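Local structure of kojibiose phosphorylase (Gut metagenome, 6W0P) at residues A[435-446]-A[508-518]. The protein is a carbohydrate-active phosphorylase of glycoside hydrolase family 65, with a beta-rich N-terminal domain and a helical catalytic domain. Numbering follows the deposited sequence.
Sequences NDHKFMQNYGIE and TYKTDKILDKC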
ATOM      1  N   ASN A 435      19.039  35.559 -15.765  1.00 40.51           N
ATOM      2  CA  ASN A 435      17.941  36.536 -15.985  1.00 41.39           C
ATOM      3  C   ASN A 435      17.499  36.498 -17.457  1.00 41.87           C
ATOM      4  O   ASN A 435      17.575  37.543 -18.120  1.00 43.97           O
ATOM      5  CB  ASN A 435      18.376  37.927 -15.529  1.00 41.73           C
ATOM      6  CG  ASN A 435      17.191  38.855 -15.404  1.00 42.68           C
ATOM      7  OD1 ASN A 435      16.061  38.452 -15.669  1.00 41.61           O
ATOM      8  ND2 ASN A 435      17.441  40.091 -14.997  1.00 43.41           N
ATOM      9  N   ASP A 436      17.046  35.330 -17.922  1.00 41.53           N
ATOM     10  CA  ASP A 436      16.692  35.027 -19.332  1.00 42.15           C
ATOM     11  C   ASP A 436      15.243  35.461 -19.585  1.00 43.25           C
ATOM     12  O   ASP A 436      14.319  34.646 -19.394  1.00 43.73           O
ATOM     13  CB  ASP A 436      16.922  33.544 -19.605  1.00 42.42           C
ATOM     14  CG  ASP A 436      16.607  33.078 -21.015  1.00 43.46           C
ATOM     15  OD1 ASP A 436      15.929  33.840 -21.760  1.00 43.24           O
ATOM     16  OD2 ASP A 436      17.015  31.936 -21.344  1.00 42.37           O
ATOM     17  N   HIS A 437      15.055  36.710 -20.024  1.00 44.17           N
ATOM     18  CA  HIS A 437      13.720  37.345 -20.211  1.00 44.26           C
ATOM     19  C   HIS A 437      12.845  36.509 -21.154  1.00 44.74           C
ATOM     20  O   HIS A 437      11.662  36.314 -20.823  1.00 44.22           O
ATOM     21  CB  HIS A 437      13.869  38.780 -20.716  1.00 44.22           C
ATOM     22  CG  HIS A 437      12.680  39.629 -20.436  1.00 43.47           C
ATOM     23  ND1 HIS A 437      11.622  39.724 -21.315  1.00 43.43           N
ATOM     24  CD2 HIS A 437      12.382  40.416 -19.386  1.00 43.54           C
ATOM     25  CE1 HIS A 437      10.721  40.544 -20.822  1.00 43.84           C
ATOM     26  NE2 HIS A 437      11.162  40.977 -19.643  1.00 44.07           N
ATOM     27  N   LYS A 438      13.405  36.052 -22.278  1.00 46.54           N
ATOM     28  CA  LYS A 438      12.690  35.286 -23.334  1.00 48.85           C
ATOM     29  C   LYS A 438      12.204  33.931 -22.805  1.00 46.54           C
ATOM     30  O   LYS A 438      11.071  33.550 -23.120  1.00 46.15           O
ATOM     31  CB  LYS A 438      13.586  35.097 -24.557  1.00 52.16           C
ATOM     32  CG  LYS A 438      13.912  36.391 -25.288  1.00 57.55           C
ATOM     33  CD  LYS A 438      13.914  36.269 -26.804  1.00 61.56           C
ATOM     34  CE  LYS A 438      14.111  37.606 -27.502  1.00 64.81           C
ATOM     35  NZ  LYS A 438      12.975  37.937 -28.401  1.00 66.84           N
ATOM     36  N   PHE A 439      13.038  33.205 -22.058  1.00 45.35           N
ATOM     37  CA  PHE A 439      12.628  31.952 -21.386  1.00 42.99           C
ATOM     38  C   PHE A 439      11.404  32.240 -20.502  1.00 43.35           C
ATOM     39  O   PHE A 439      10.429  31.475 -20.594  1.00 43.77           O
ATOM     40  CB  PHE A 439      13.743  31.341 -20.537  1.00 42.33           C
ATOM     41  CG  PHE A 439      13.189  30.270 -19.641  1.00 40.77           C
ATOM     42  CD1 PHE A 439      12.800  29.050 -20.171  1.00 40.04           C
ATOM     43  CD2 PHE A 439      12.922  30.534 -18.308  1.00 40.13           C
ATOM     44  CE1 PHE A 439      12.211  28.089 -19.366  1.00 39.83           C
ATOM     45  CE2 PHE A 439      12.343  29.563 -17.506  1.00 40.34           C
ATOM     46  CZ  PHE A 439      11.980  28.346 -18.036  1.00 39.51           C
ATOM     47  N   MET A 440      11.445  33.288 -19.670  1.00 42.40           N
ATOM     48  CA  MET A 440      10.350  33.565 -18.705  1.00 43.21           C
ATOM     49  C   MET A 440       9.068  33.895 -19.498  1.00 44.10           C
ATOM     50  O   MET A 440       8.042  33.227 -19.264  1.00 43.63           O
ATOM     51  CB  MET A 440      10.721  34.693 -17.735  1.00 43.53           C
ATOM     52  CG  MET A 440       9.650  35.025 -16.704  1.00 44.88           C
ATOM     53  SD  MET A 440       9.222  33.656 -15.576  1.00 45.81           S
ATOM     54  CE  MET A 440      10.653  33.641 -14.497  1.00 44.98           C
ATOM     55  N   GLN A 441       9.133  34.821 -20.457  1.00 44.54           N
ATOM     56  CA  GLN A 441       7.960  35.229 -21.282  1.00 45.47           C
ATOM     57  C   GLN A 441       7.382  34.004 -22.004  1.00 44.21           C
ATOM     58  O   GLN A 441       6.188  33.755 -21.873  1.00 43.95           O
ATOM     59  CB  GLN A 441       8.359  36.308 -22.293  1.00 46.87           C
ATOM     60  CG  GLN A 441       7.193  36.869 -23.110  1.00 48.71           C
ATOM     61  CD  GLN A 441       6.099  37.475 -22.259  1.00 49.11           C
ATOM     62  OE1 GLN A 441       6.267  38.522 -21.626  1.00 50.07           O
ATOM     63  NE2 GLN A 441       4.956  36.810 -22.236  1.00 48.74           N
ATOM     64  N   ASN A 442       8.200  33.260 -22.741  1.00 44.39           N
ATOM     65  CA  ASN A 442       7.708  32.206 -23.670  1.00 45.40           C
ATOM     66  C   ASN A 442       7.288  30.939 -22.896  1.00 44.38           C
ATOM     67  O   ASN A 442       6.426  30.219 -23.422  1.00 43.72           O
ATOM     68  CB  ASN A 442       8.738  31.907 -24.764  1.00 45.78           C
ATOM     69  CG  ASN A 442       9.037  33.097 -25.648  1.00 46.01           C
ATOM     70  OD1 ASN A 442       8.338  34.101 -25.584  1.00 49.90           O
ATOM     71  ND2 ASN A 442      10.044  32.985 -26.496  1.00 44.58           N
ATOM     72  N   TYR A 443       7.837  30.690 -21.693  1.00 44.06           N
ATOM     73  CA  TYR A 443       7.699  29.395 -20.963  1.00 43.88           C
ATOM     74  C   TYR A 443       7.484  29.581 -19.454  1.00 42.49           C
ATOM     75  O   TYR A 443       6.535  29.013 -18.907  1.00 41.09           O
ATOM     76  CB  TYR A 443       8.924  28.525 -21.233  1.00 44.35           C
ATOM     77  CG  TYR A 443       9.156  28.267 -22.695  1.00 46.23           C
ATOM     78  CD1 TYR A 443       8.247  27.524 -23.427  1.00 47.26           C
ATOM     79  CD2 TYR A 443      10.245  28.809 -23.361  1.00 47.44           C
ATOM     80  CE1 TYR A 443       8.420  27.298 -24.782  1.00 47.73           C
ATOM     81  CE2 TYR A 443      10.441  28.581 -24.714  1.00 48.32           C
ATOM     82  CZ  TYR A 443       9.525  27.824 -25.425  1.00 48.65           C
ATOM     83  OH  TYR A 443       9.701  27.578 -26.755  1.00 49.56           O
ATOM     84  N   GLY A 444       8.362  30.337 -18.798  1.00 42.49           N
ATOM     85  CA  GLY A 444       8.478  30.408 -17.328  1.00 41.74           C
ATOM     86  C   GLY A 444       7.177  30.772 -16.651  1.00 40.39           C
ATOM     87  O   GLY A 444       6.736  30.029 -15.775  1.00 40.81           O
ATOM     88  N   ILE A 445       6.585  31.886 -17.054  1.00 39.80           N
ATOM     89  CA  ILE A 445       5.344  32.436 -16.443  1.00 38.24           C
ATOM     90  C   ILE A 445       4.270  31.350 -16.484  1.00 36.98           C
ATOM     91  O   ILE A 445       3.670  31.091 -15.448  1.00 35.32           O
ATOM     92  CB  ILE A 445       4.928  33.726 -17.165  1.00 39.02           C
ATOM     93  CG1 ILE A 445       6.052  34.763 -17.117  1.00 39.29           C
ATOM     94  CG2 ILE A 445       3.614  34.268 -16.602  1.00 39.54           C
ATOM     95  CD1 ILE A 445       5.826  35.968 -18.012  1.00 40.20           C
ATOM     96  N   GLU A 446       4.068  30.716 -17.641  1.00 37.17           N
ATOM     97  CA  GLU A 446       3.044  29.658 -17.807  1.00 37.82           C
ATOM     98  C   GLU A 446       3.253  28.561 -16.747  1.00 37.74           C
ATOM     99  O   GLU A 446       2.263  28.216 -16.054  1.00 38.18           O
ATOM    100  CB  GLU A 446       3.072  29.070 -19.215  1.00 38.37           C
ATOM    101  CG  GLU A 446       1.865  28.181 -19.463  1.00 38.99           C
ATOM    102  CD  GLU A 446       1.886  27.427 -20.772  1.00 40.48           C
ATOM    103  OE1 GLU A 446       2.671  27.819 -21.650  1.00 41.87           O
ATOM    104  OE2 GLU A 446       1.131  26.437 -20.899  1.00 42.20           O
ATOM    105  N   THR A 508       7.559  44.678 -17.881  1.00 54.98           N
ATOM    106  CA  THR A 508       8.384  44.260 -19.050  1.00 54.03           C
ATOM    107  C   THR A 508       7.923  42.881 -19.543  1.00 51.70           C
ATOM    108  O   THR A 508       8.326  42.506 -20.648  1.00 50.47           O
ATOM    109  CB  THR A 508       9.897  44.312 -18.774  1.00 54.58           C
ATOM    110  OG1 THR A 508      10.243  43.273 -17.857  1.00 55.08           O
ATOM    111  CG2 THR A 508      10.363  45.651 -18.237  1.00 54.00           C
ATOM    112  N   TYR A 509       7.100  42.163 -18.769  1.00 51.81           N
ATOM    113  CA  TYR A 509       6.459  40.884 -19.187  1.00 51.85           C
ATOM    114  C   TYR A 509       4.987  41.157 -19.496  1.00 53.94           C
ATOM    115  O   TYR A 509       4.353  41.908 -18.752  1.00 51.93           O
ATOM    116  CB  TYR A 509       6.584  39.792 -18.117  1.00 49.61           C
ATOM    117  CG  TYR A 509       7.996  39.331 -17.834  1.00 47.91           C
ATOM    118  CD1 TYR A 509       8.695  38.542 -18.733  1.00 46.86           C
ATOM    119  CD2 TYR A 509       8.636  39.668 -16.652  1.00 46.87           C
ATOM    120  CE1 TYR A 509       9.991  38.121 -18.469  1.00 45.81           C
ATOM    121  CE2 TYR A 509       9.931  39.251 -16.372  1.00 44.72           C
ATOM    122  CZ  TYR A 509      10.615  38.483 -17.287  1.00 44.23           C
ATOM    123  OH  TYR A 509      11.898  38.106 -17.019  1.00 43.55           O
ATOM    124  N   LYS A 510       4.471  40.544 -20.561  1.00 58.28           N
ATOM    125  CA  LYS A 510       3.036  40.596 -20.934  1.00 63.74           C
ATOM    126  C   LYS A 510       2.371  39.332 -20.390  1.00 63.26           C
ATOM    127  O   LYS A 510       2.666  38.235 -20.899  1.00 61.16           O
ATOM    128  CB  LYS A 510       2.872  40.776 -22.449  1.00 67.74           C
ATOM    129  CG  LYS A 510       3.614  41.976 -23.042  1.00 71.25           C
ATOM    130  CD  LYS A 510       3.250  43.341 -22.434  1.00 73.86           C
ATOM    131  CE  LYS A 510       4.112  44.487 -22.933  1.00 74.96           C
ATOM    132  NZ  LYS A 510       5.519  44.364 -22.468  1.00 75.10           N
ATOM    133  N   THR A 511       1.539  39.516 -19.368  1.00 65.51           N
ATOM    134  CA  THR A 511       0.909  38.460 -18.546  1.00 67.75           C
ATOM    135  C   THR A 511      -0.606  38.498 -18.771  1.00 74.37           C
ATOM    136  O   THR A 511      -1.329  38.494 -17.760  1.00 82.04           O
ATOM    137  CB  THR A 511       1.273  38.678 -17.070  1.00 68.25           C
ATOM    138  OG1 THR A 511       0.638  39.884 -16.632  1.00 66.48           O
ATOM    139  CG2 THR A 511       2.768  38.775 -16.835  1.00 66.87           C
ATOM    140  N   ASP A 512      -1.060  38.541 -20.033  1.00 74.09           N
ATOM    141  CA  ASP A 512      -2.494  38.676 -20.408  1.00 71.98           C
ATOM    142  C   ASP A 512      -2.972  37.382 -21.069  1.00 67.55           C
ATOM    143  O   ASP A 512      -3.837  36.713 -20.502  1.00 65.39           O
ATOM    144  CB  ASP A 512      -2.707  39.871 -21.343  1.00 76.80           C
ATOM    145  CG  ASP A 512      -3.087  41.168 -20.642  1.00 78.46           C
ATOM    146  OD1 ASP A 512      -2.702  42.239 -21.155  1.00 80.78           O
ATOM    147  OD2 ASP A 512      -3.769  41.102 -19.601  1.00 78.30           O
ATOM    148  N   LYS A 513      -2.404  37.045 -22.226  1.00 66.07           N
ATOM    149  CA  LYS A 513      -2.753  35.828 -23.001  1.00 66.21           C
ATOM    150  C   LYS A 513      -2.362  34.577 -22.193  1.00 64.11           C
ATOM    151  O   LYS A 513      -2.995  33.522 -22.415  1.00 64.20           O
ATOM    152  CB  LYS A 513      -2.070  35.850 -24.374  1.00 68.20           C
ATOM    153  CG  LYS A 513      -2.432  37.020 -25.285  1.00 70.87           C
ATOM    154  CD  LYS A 513      -3.750  36.844 -26.015  1.00 71.90           C
ATOM    155  CE  LYS A 513      -4.350  38.159 -26.480  1.00 73.79           C
ATOM    156  NZ  LYS A 513      -5.758  38.000 -26.917  1.00 74.05           N
ATOM    157  N   ILE A 514      -1.372  34.678 -21.292  1.00 59.70           N
ATOM    158  CA  ILE A 514      -0.873  33.522 -20.482  1.00 56.18           C
ATOM    159  C   ILE A 514      -1.879  33.246 -19.357  1.00 53.98           C
ATOM    160  O   ILE A 514      -2.359  32.085 -19.269  1.00 49.32           O
ATOM    161  CB  ILE A 514       0.564  33.757 -19.965  1.00 54.20           C
ATOM    162  CG1 ILE A 514       1.569  33.732 -21.118  1.00 54.49           C
ATOM    163  CG2 ILE A 514       0.930  32.734 -18.894  1.00 54.42           C
ATOM    164  CD1 ILE A 514       2.901  34.377 -20.806  1.00 54.22           C
ATOM    165  N   LEU A 515      -2.204  34.260 -18.549  1.00 54.01           N
ATOM    166  CA  LEU A 515      -3.174  34.107 -17.431  1.00 56.06           C
ATOM    167  C   LEU A 515      -4.525  33.625 -17.987  1.00 58.46           C
ATOM    168  O   LEU A 515      -5.125  32.696 -17.380  1.00 57.42           O
ATOM    169  CB  LEU A 515      -3.323  35.425 -16.658  1.00 56.67           C
ATOM    170  CG  LEU A 515      -2.124  35.843 -15.802  1.00 57.52           C
ATOM    171  CD1 LEU A 515      -2.407  37.130 -15.041  1.00 57.76           C
ATOM    172  CD2 LEU A 515      -1.724  34.759 -14.819  1.00 57.09           C
ATOM    173  N   ASP A 516      -4.982  34.202 -19.104  1.00 59.20           N
ATOM    174  CA  ASP A 516      -6.249  33.801 -19.766  1.00 60.39           C
ATOM    175  C   ASP A 516      -6.168  32.322 -20.160  1.00 58.18           C
ATOM    176  O   ASP A 516      -7.084  31.576 -19.803  1.00 56.54           O
ATOM    177  CB  ASP A 516      -6.562  34.665 -20.990  1.00 63.61           C
ATOM    178  CG  ASP A 516      -8.022  34.588 -21.388  1.00 65.88           C
ATOM    179  OD1 ASP A 516      -8.842  35.189 -20.671  1.00 68.85           O
ATOM    180  OD2 ASP A 516      -8.331  33.890 -22.381  1.00 67.83           O
ATOM    181  N   LYS A 517      -5.112  31.911 -20.863  1.00 58.62           N
ATOM    182  CA  LYS A 517      -4.944  30.518 -21.376  1.00 59.00           C
ATOM    183  C   LYS A 517      -4.926  29.521 -20.205  1.00 57.36           C
ATOM    184  O   LYS A 517      -5.436  28.389 -20.381  1.00 55.91           O
ATOM    185  CB  LYS A 517      -3.656  30.419 -22.202  1.00 61.23           C
ATOM    186  CG  LYS A 517      -3.354  29.053 -22.818  1.00 63.39           C
ATOM    187  CD  LYS A 517      -1.897  28.613 -22.669  1.00 64.57           C
ATOM    188  CE  LYS A 517      -1.582  27.314 -23.392  1.00 65.05           C
ATOM    189  NZ  LYS A 517      -0.179  27.264 -23.871  1.00 65.23           N
ATOM    190  N   CYS A 518      -4.354  29.927 -19.065  1.00 55.38           N
ATOM    191  CA  CYS A 518      -4.194  29.105 -17.834  1.00 54.18           C
ATOM    192  C   CYS A 518      -5.463  29.129 -16.969  1.00 54.05           C
ATOM    193  O   CYS A 518      -5.538  28.287 -16.048  1.00 53.34           O
ATOM    194  CB  CYS A 518      -3.021  29.597 -16.997  1.00 53.16           C
ATOM    195  SG  CYS A 518      -1.424  29.378 -17.816  1.00 53.02           S
TER
HETATM  196  O   HOH W   1       8.395  40.088 -22.910  1.00 49.18           O
HETATM  197  O   HOH W   2       0.402  24.888 -23.539  1.00 55.52           O
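The ring of Tyr509 is sandwiched between two side chains of helix 437-446. His437 lies over one face as an offset stack, planes 6° apart and centroids 3.9 Å from each other, while Met440 presses its CG on the opposite face in a CH-pi contact. With CG anti to the backbone N, the imidazole of His437 can keep this stack and still send NE2, within its own plane, to OG1 of Thr508 at 3.1 Å; that hydroxyl is also bonded to Asp506. One turn on, the amide of Gln441, bent at chi2 (58°), reads the backbone of Lys510 in both directions: OE1 accepts from Lys510 N at 2.9 Å and NE2 donates to Lys510 O at 3.0 Å. A water that also donates weakly to Thr508 O gives OE1 a second donor. Farther along, CG2 of Ile445 meets CG2 of Ile514 at 3.8 Å, and a salt bridge, whose hydrogen bond is weak, joins Glu446 OE2 and Lys517 NZ; Tyr376 holds OE1. At the helix start, Asp436 OD1 accepts from Phe439 N as an N-cap. Helices 437-446 and 513-518 run in roughly the same direction, crossing at -28°, within family 65's helical catalytic domain, an (alpha/alpha)6 barrel.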